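Side-chain contacts in acyl carrier protein (Thermotoga maritima MSB8, PDB 6LVU), which probably carries the growing fatty acid chain, as a carrier protein, through the steps of fatty acid biosynthesis: residues 6-11 against 26-31; 16-21 against 47-52. One frame throughout, in Å; residues are numbered along the deposited sequence.

Contact 1 of 2, residues 6-11 against 26-31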
ATOM      1  N   GLU A   6       8.744   1.946   9.888  1.00 15.94           N
ATOM      2  CA  GLU A   6       9.573   1.453   8.791  1.00 18.64           C
ATOM      3  C   GLU A   6       8.713   1.013   7.613  1.00 16.69           C
ATOM      4  O   GLU A   6       8.961   1.400   6.468  1.00 16.79           O
ATOM      5  CB  GLU A   6      10.432   0.273   9.245  1.00 19.94           C
ATOM      6  CG  GLU A   6      11.117  -0.425   8.058  1.00 22.54           C
ATOM      7  CD  GLU A   6      11.925  -1.670   8.439  1.00 34.18           C
ATOM      8  OE1 GLU A   6      11.810  -2.156   9.586  1.00 30.69           O
ATOM      9  OE2 GLU A   6      12.685  -2.162   7.575  1.00 38.09           O
ATOM     10  N   ILE A   7       7.712   0.176   7.885  1.00 14.34           N
ATOM     11  CA  ILE A   7       6.849  -0.332   6.833  1.00 12.17           C
ATOM     12  C   ILE A   7       6.128   0.815   6.150  1.00 13.81           C
ATOM     13  O   ILE A   7       6.094   0.907   4.917  1.00 12.45           O
ATOM     14  CB  ILE A   7       5.852  -1.345   7.419  1.00 17.11           C
ATOM     15  CG1 ILE A   7       6.603  -2.548   7.975  1.00 14.18           C
ATOM     16  CG2 ILE A   7       4.824  -1.767   6.363  1.00 12.74           C
ATOM     17  CD1 ILE A   7       5.752  -3.431   8.843  1.00 19.81           C
ATOM     18  N   PHE A   8       5.555   1.720   6.945  1.00 13.67           N
ATOM     19  CA  PHE A   8       4.792   2.823   6.374  1.00 16.03           C
ATOM     20  C   PHE A   8       5.668   3.750   5.524  1.00 14.05           C
ATOM     21  O   PHE A   8       5.231   4.238   4.475  1.00 14.63           O
ATOM     22  CB  PHE A   8       4.090   3.612   7.485  1.00 13.69           C
ATOM     23  CG  PHE A   8       3.538   4.909   7.014  1.00 18.53           C
ATOM     24  CD1 PHE A   8       4.165   6.101   7.322  1.00 26.17           C
ATOM     25  CD2 PHE A   8       2.423   4.936   6.205  1.00 23.05           C
ATOM     26  CE1 PHE A   8       3.664   7.300   6.858  1.00 29.79           C
ATOM     27  CE2 PHE A   8       1.924   6.126   5.728  1.00 23.58           C
ATOM     28  CZ  PHE A   8       2.540   7.307   6.057  1.00 27.84           C
ATOM     29  N   SER A   9       6.895   4.021   5.963  1.00 11.84           N
ATOM     30  CA  SER A   9       7.791   4.852   5.157  1.00 15.63           C
ATOM     31  C   SER A   9       8.047   4.230   3.791  1.00 16.15           C
ATOM     32  O   SER A   9       8.030   4.923   2.768  1.00 18.02           O
ATOM     33  CB  SER A   9       9.111   5.076   5.883  1.00 19.86           C
ATOM     34  OG  SER A   9       9.998   5.781   5.028  1.00 21.45           O
ATOM     35  N   LYS A  10       8.331   2.925   3.758  1.00 13.65           N
ATOM     36  CA  LYS A  10       8.598   2.250   2.487  1.00 16.59           C
ATOM     37  C   LYS A  10       7.335   2.117   1.645  1.00 20.53           C
ATOM     38  O   LYS A  10       7.392   2.194   0.407  1.00 19.44           O
ATOM     39  CB  LYS A  10       9.221   0.878   2.741  1.00 11.79           C
ATOM     40  CG  LYS A  10      10.639   0.926   3.371  1.00 14.20           C
ATOM     41  CD  LYS A  10      11.132  -0.518   3.605  1.00 16.47           C
ATOM     42  CE  LYS A  10      12.634  -0.630   3.732  1.00 21.16           C
ATOM     43  NZ  LYS A  10      13.068  -0.667   5.150  1.00 21.92           N
ATOM     44  N   VAL A  11       6.195   1.859   2.289  1.00 13.33           N
ATOM     45  CA  VAL A  11       4.943   1.807   1.541  1.00 16.25           C
ATOM     46  C   VAL A  11       4.682   3.153   0.894  1.00 15.68           C
ATOM     47  O   VAL A  11       4.213   3.240  -0.247  1.00 15.78           O
ATOM     48  CB  VAL A  11       3.784   1.388   2.466  1.00 13.24           C
ATOM     49  CG1 VAL A  11       2.459   1.831   1.864  1.00 11.95           C
ATOM     50  CG2 VAL A  11       3.802  -0.141   2.708  1.00 12.14           C
ATOM     51  N   VAL A  26       0.269  11.005   1.043  1.00 23.78           N
ATOM     52  CA  VAL A  26       0.166   9.596   1.404  1.00 23.15           C
ATOM     53  C   VAL A  26       0.180   9.511   2.926  1.00 21.92           C
ATOM     54  O   VAL A  26       1.233   9.552   3.561  1.00 26.41           O
ATOM     55  CB  VAL A  26       1.276   8.763   0.766  1.00 25.13           C
ATOM     56  CG1 VAL A  26       1.125   7.282   1.142  1.00 22.79           C
ATOM     57  CG2 VAL A  26       1.254   8.951  -0.739  1.00 19.93           C
ATOM     58  N   THR A  27      -1.000   9.381   3.517  1.00 21.96           N
ATOM     59  CA  THR A  27      -1.164   9.238   4.952  1.00 21.66           C
ATOM     60  C   THR A  27      -1.816   7.896   5.245  1.00 24.15           C
ATOM     61  O   THR A  27      -2.322   7.218   4.344  1.00 21.55           O
ATOM     62  CB  THR A  27      -2.020  10.367   5.520  1.00 21.26           C
ATOM     63  OG1 THR A  27      -3.336  10.266   4.967  1.00 24.90           O
ATOM     64  CG2 THR A  27      -1.420  11.732   5.152  1.00 23.27           C
ATOM     65  N   GLU A  28      -1.796   7.512   6.527  1.00 18.41           N
ATOM     66  CA  GLU A  28      -2.453   6.275   6.933  1.00 27.11           C
ATOM     67  C   GLU A  28      -3.922   6.231   6.520  1.00 22.32           C
ATOM     68  O   GLU A  28      -4.439   5.157   6.200  1.00 25.16           O
ATOM     69  CB  GLU A  28      -2.363   6.086   8.450  1.00 31.61           C
ATOM     70  CG  GLU A  28      -0.972   5.794   9.006  1.00 35.76           C
ATOM     71  CD  GLU A  28      -0.765   4.321   9.314  1.00 36.03           C
ATOM     72  OE1 GLU A  28      -1.785   3.613   9.488  1.00 28.28           O
ATOM     73  OE2 GLU A  28       0.417   3.895   9.442  1.00 31.20           O
ATOM     74  N   GLU A  29      -4.599   7.380   6.497  1.00 21.86           N
ATOM     75  CA  GLU A  29      -6.041   7.452   6.253  1.00 27.50           C
ATOM     76  C   GLU A  29      -6.408   7.585   4.784  1.00 23.07           C
ATOM     77  O   GLU A  29      -7.600   7.568   4.467  1.00 30.40           O
ATOM     78  CB  GLU A  29      -6.673   8.637   6.999  1.00 25.53           C
ATOM     79  CG  GLU A  29      -6.798   8.490   8.512  1.00 34.69           C
ATOM     80  CD  GLU A  29      -5.463   8.468   9.217  1.00 40.23           C
ATOM     81  OE1 GLU A  29      -4.583   9.308   8.883  1.00 43.14           O
ATOM     82  OE2 GLU A  29      -5.300   7.604  10.110  1.00 40.73           O
ATOM     83  N   ALA A  30      -5.428   7.764   3.902  1.00 20.52           N
ATOM     84  CA  ALA A  30      -5.709   8.012   2.491  1.00 20.35           C
ATOM     85  C   ALA A  30      -6.268   6.759   1.827  1.00 26.12           C
ATOM     86  O   ALA A  30      -5.696   5.671   1.946  1.00 27.72           O
ATOM     87  CB  ALA A  30      -4.439   8.476   1.770  1.00 16.46           C
ATOM     88  N   LYS A  31      -7.383   6.911   1.122  1.00 25.24           N
ATOM     89  CA  LYS A  31      -7.932   5.824   0.324  1.00 24.27           C
ATOM     90  C   LYS A  31      -7.194   5.798  -1.010  1.00 24.47           C
ATOM     91  O   LYS A  31      -6.960   6.851  -1.618  1.00 22.26           O
ATOM     92  CB  LYS A  31      -9.436   6.047   0.143  1.00 26.00           C
ATOM     93  CG  LYS A  31     -10.145   6.102   1.505  1.00 35.41           C
ATOM     94  CD  LYS A  31     -11.549   6.692   1.461  1.00 37.00           C
ATOM     95  CE  LYS A  31     -12.631   5.649   1.574  1.00 38.02           C
ATOM     96  NZ  LYS A  31     -12.670   4.727   0.410  1.00 42.20           N
TER
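Phe8 of helix 4-19 lies against Val26, Thr27 and Glu28, where the loop between helices 4-19 and 42-54 of this helical acyl carrier fold passes the helix and enters a type I turn from Thr27 to Ala30. The ring gets there because CG stands anti to the backbone N (chi1 168°), which sends the phenyl group out toward the loop. It meets the loop in two distinct ways. At its far end CZ points edge-on at a carbonyl, with Val26 O near the ring plane and 3.6 Å away. Along the flank, Phe8 CE2 comes obliquely within 4.2 Å of Thr27 C. The third neighbour is a carboxylate: Glu28 folds at chi2 (-101°), and this bend brings its end nearer to the ring than its CB direction would suggest. The two side chains approach obliquely, with ring and carboxylate planes 35° apart. Both carboxylate oxygens of Glu28 have polar partners just outside the two segments, OE1 in a salt bridge with Arg4. The ring is thus a secondary neighbour of Glu28 OE2, which lies obliquely by it, with Phe8 CD2 its closest ring atom at 3.9 Å.

Contact 2 of 2, residues 16-21 against 47-52; sequences SEKLGV and VMDFES. With ZN (zinc ion), chain D; ZN (zinc ion), chain E.
Lys18, near the end of helix 4-19, reaches across to Asp49 on helix 42-54, and this single pair makes the whole contact. In the second segment, Val47 comes first and turns to the interior, where its side chain touches Val58. Asp49 follows on the outer side, its CG anti to the carbonyl carbon (chi1 -60°), a torsion that carries the carboxylate out toward the lysine and the zinc. Its OD1 binds a zinc ion at 2.1 Å, and OD2 is a longer neighbour of the same zinc at 2.8 Å. Asp45, one helical turn earlier, and a water 2.3 Å from the metal are further ligands. The lysine chain comes from the opposite direction, its CD and CE alongside OD2, and bends at its last torsion (chi4 119°), which swings the amine past that oxygen: Lys18 NZ lies 3.5 Å from Asp49 OD2, a loose salt bridge, whereas Lys18 CE is only 3.0 Å from Asp49 OD2. So short a carbon approach leaves the exact placing of the amine doubtful. Phe50 points inward instead, packing on Ile14 and Ile15 of helix 4-19 and on Ile72 and Ile76 of helix 69-79. Glu51 is buried, but its carboxylate is satisfied by Lys57 NZ and Val58 N. On the first segment, Glu17 holds a second zinc with both oxygens, OE1 at 2.4 Å and OE2 at 2.0 Å, while Ser16 OG donates to Val21 O beyond the positive-phi Gly20 just after the helix. The chemistry implies an electrostatic link in which zinc and ammonium would both be drawn to the negative charge of one carboxylate.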
ATOM      1  N   SER A  16       4.188   6.646  -3.835  1.00 16.16           N
ATOM      2  CA  SER A  16       4.542   7.909  -4.463  1.00 20.10           C
ATOM      3  C   SER A  16       5.297   7.684  -5.765  1.00 23.67           C
ATOM      4  O   SER A  16       5.044   8.372  -6.762  1.00 26.09           O
ATOM      5  CB  SER A  16       5.388   8.745  -3.504  1.00 22.21           C
ATOM      6  OG  SER A  16       5.672  10.019  -4.051  1.00 27.23           O
ATOM      7  N   GLU A  17       6.230   6.724  -5.781  1.00 16.96           N
ATOM      8  CA  GLU A  17       6.987   6.478  -7.008  1.00 22.22           C
ATOM      9  C   GLU A  17       6.075   5.990  -8.130  1.00 26.00           C
ATOM     10  O   GLU A  17       6.181   6.453  -9.270  1.00 26.85           O
ATOM     11  CB  GLU A  17       8.114   5.459  -6.766  1.00 16.89           C
ATOM     12  CG  GLU A  17       9.267   5.917  -5.846  1.00 16.81           C
ATOM     13  CD  GLU A  17      10.166   4.760  -5.388  1.00 20.08           C
ATOM     14  OE1 GLU A  17      11.175   4.980  -4.659  1.00 19.32           O
ATOM     15  OE2 GLU A  17       9.865   3.613  -5.761  1.00 20.83           O
ATOM     16  N   LYS A  18       5.143   5.081  -7.824  1.00 19.42           N
ATOM     17  CA  LYS A  18       4.375   4.431  -8.879  1.00 24.87           C
ATOM     18  C   LYS A  18       3.071   5.143  -9.209  1.00 22.90           C
ATOM     19  O   LYS A  18       2.681   5.170 -10.378  1.00 26.43           O
ATOM     20  CB  LYS A  18       4.109   2.966  -8.526  1.00 25.31           C
ATOM     21  CG  LYS A  18       5.346   2.112  -8.766  1.00 33.35           C
ATOM     22  CD  LYS A  18       5.340   0.821  -8.001  1.00 41.48           C
ATOM     23  CE  LYS A  18       6.591   0.005  -8.375  1.00 43.11           C
ATOM     24  NZ  LYS A  18       7.514  -0.283  -7.220  1.00 39.87           N
ATOM     25  N   LEU A  19       2.393   5.733  -8.231  1.00 21.12           N
ATOM     26  CA  LEU A  19       1.182   6.493  -8.533  1.00 26.09           C
ATOM     27  C   LEU A  19       1.477   7.922  -8.974  1.00 28.40           C
ATOM     28  O   LEU A  19       0.590   8.589  -9.517  1.00 28.59           O
ATOM     29  CB  LEU A  19       0.255   6.533  -7.320  1.00 19.66           C
ATOM     30  CG  LEU A  19      -0.872   5.509  -7.187  1.00 25.18           C
ATOM     31  CD1 LEU A  19      -0.404   4.083  -7.421  1.00 24.68           C
ATOM     32  CD2 LEU A  19      -1.496   5.649  -5.808  1.00 22.96           C
ATOM     33  N   GLY A  20       2.682   8.420  -8.734  1.00 27.45           N
ATOM     34  CA  GLY A  20       3.036   9.742  -9.193  1.00 24.29           C
ATOM     35  C   GLY A  20       2.569  10.854  -8.293  1.00 35.71           C
ATOM     36  O   GLY A  20       2.766  12.031  -8.630  1.00 43.86           O
ATOM     37  N   VAL A  21       1.977  10.524  -7.158  1.00 24.86           N
ATOM     38  CA  VAL A  21       1.502  11.528  -6.234  1.00 21.92           C
ATOM     39  C   VAL A  21       2.649  11.915  -5.320  1.00 24.39           C
ATOM     40  O   VAL A  21       3.628  11.184  -5.163  1.00 27.27           O
ATOM     41  CB  VAL A  21       0.297  11.022  -5.423  1.00 21.06           C
ATOM     42  CG1 VAL A  21      -0.755  10.449  -6.340  1.00 21.94           C
ATOM     43  CG2 VAL A  21       0.761   9.988  -4.416  1.00 24.89           C
ATOM     44  N   VAL A  47       0.667  -4.298  -4.710  1.00 21.18           N
ATOM     45  CA  VAL A  47       0.797  -5.381  -3.746  1.00 18.39           C
ATOM     46  C   VAL A  47       1.964  -6.293  -4.094  1.00 27.30           C
ATOM     47  O   VAL A  47       2.718  -6.712  -3.211  1.00 25.99           O
ATOM     48  CB  VAL A  47      -0.530  -6.146  -3.637  1.00 30.24           C
ATOM     49  CG1 VAL A  47      -0.288  -7.531  -3.152  1.00 35.43           C
ATOM     50  CG2 VAL A  47      -1.425  -5.421  -2.660  1.00 28.19           C
ATOM     51  N   MET A  48       2.132  -6.621  -5.379  1.00 26.77           N
ATOM     52  CA  MET A  48       3.284  -7.439  -5.739  1.00 29.71           C
ATOM     53  C   MET A  48       4.588  -6.711  -5.452  1.00 30.22           C
ATOM     54  O   MET A  48       5.591  -7.339  -5.093  1.00 30.80           O
ATOM     55  CB  MET A  48       3.219  -7.841  -7.209  1.00 31.66           C
ATOM     56  CG  MET A  48       2.833  -9.292  -7.412  1.00 35.78           C
ATOM     57  SD  MET A  48       2.512  -9.585  -9.151  1.00 53.01           S
ATOM     58  CE  MET A  48       1.093  -8.517  -9.359  1.00 38.30           C
ATOM     59  N   ASP A  49       4.602  -5.392  -5.617  1.00 25.61           N
ATOM     60  CA  ASP A  49       5.802  -4.645  -5.280  1.00 24.58           C
ATOM     61  C   ASP A  49       6.038  -4.656  -3.773  1.00 23.12           C
ATOM     62  O   ASP A  49       7.171  -4.877  -3.328  1.00 22.91           O
ATOM     63  CB  ASP A  49       5.683  -3.239  -5.861  1.00 23.26           C
ATOM     64  CG  ASP A  49       5.535  -3.274  -7.377  1.00 31.04           C
ATOM     65  OD1 ASP A  49       6.051  -4.238  -7.992  1.00 33.91           O
ATOM     66  OD2 ASP A  49       4.878  -2.387  -7.958  1.00 37.43           O
ATOM     67  N   PHE A  50       4.968  -4.502  -2.973  1.00 21.97           N
ATOM     68  CA  PHE A  50       5.082  -4.671  -1.522  1.00 20.78           C
ATOM     69  C   PHE A  50       5.474  -6.096  -1.151  1.00 22.28           C
ATOM     70  O   PHE A  50       6.255  -6.308  -0.216  1.00 23.52           O
ATOM     71  CB  PHE A  50       3.772  -4.279  -0.819  1.00 17.97           C
ATOM     72  CG  PHE A  50       3.337  -2.858  -1.088  1.00 17.68           C
ATOM     73  CD1 PHE A  50       4.277  -1.832  -1.174  1.00 21.78           C
ATOM     74  CD2 PHE A  50       2.010  -2.548  -1.289  1.00 15.62           C
ATOM     75  CE1 PHE A  50       3.886  -0.529  -1.452  1.00 18.24           C
ATOM     76  CE2 PHE A  50       1.616  -1.241  -1.552  1.00 17.81           C
ATOM     77  CZ  PHE A  50       2.545  -0.236  -1.633  1.00 14.87           C
ATOM     78  N   GLU A  51       4.940  -7.085  -1.875  1.00 22.80           N
ATOM     79  CA  GLU A  51       5.300  -8.478  -1.609  1.00 24.55           C
ATOM     80  C   GLU A  51       6.800  -8.696  -1.757  1.00 27.19           C
ATOM     81  O   GLU A  51       7.433  -9.324  -0.899  1.00 26.76           O
ATOM     82  CB  GLU A  51       4.534  -9.401  -2.555  1.00 27.58           C
ATOM     83  CG  GLU A  51       3.184  -9.821  -2.003  1.00 35.12           C
ATOM     84  CD  GLU A  51       2.337 -10.594  -2.986  1.00 38.69           C
ATOM     85  OE1 GLU A  51       1.299 -11.144  -2.560  1.00 44.10           O
ATOM     86  OE2 GLU A  51       2.704 -10.680  -4.179  1.00 41.85           O
ATOM     87  N   SER A  52       7.388  -8.156  -2.823  1.00 24.78           N
ATOM     88  CA  SER A  52       8.818  -8.284  -3.052  1.00 21.66           C
ATOM     89  C   SER A  52       9.621  -7.357  -2.150  1.00 24.38           C
ATOM     90  O   SER A  52      10.782  -7.642  -1.853  1.00 26.16           O
ATOM     91  CB  SER A  52       9.127  -8.001  -4.522  1.00 30.76           C
ATOM     92  OG  SER A  52      10.448  -7.530  -4.692  1.00 40.00           O
TER
HETATM   93 ZN    ZN D 102      11.189   2.548  -4.693  1.00 27.59          ZN
HETATM   94 ZN    ZN E 103       5.106  -4.368  -9.879  1.00 53.75          ZN
HETATM   95  O   HOH W   1       5.493  -2.170 -10.440  1.00 28.28           O

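Overall arrangement
Both contacts draw on helix 4-19, at different points along it, and their centres are 11 Å apart. Contact 1 joins the helix to the following loop and is partly buried, resting on an aromatic ring against backbone and a carboxylate; contact 2 joins it to helix 42-54 at the surface through one charged pair whose aspartate also binds zinc. The buried areas are 179 Å² and 83 Å². They touch through apolar residues: Val26 CG2 lies 3.9 Å from Val21 CG2, and, between two buried residues, Val11 CA 3.9 Å from Phe50 CE1. Apolar packing thus continues between them, while the Lys18-Asp49 pair lies at the surface.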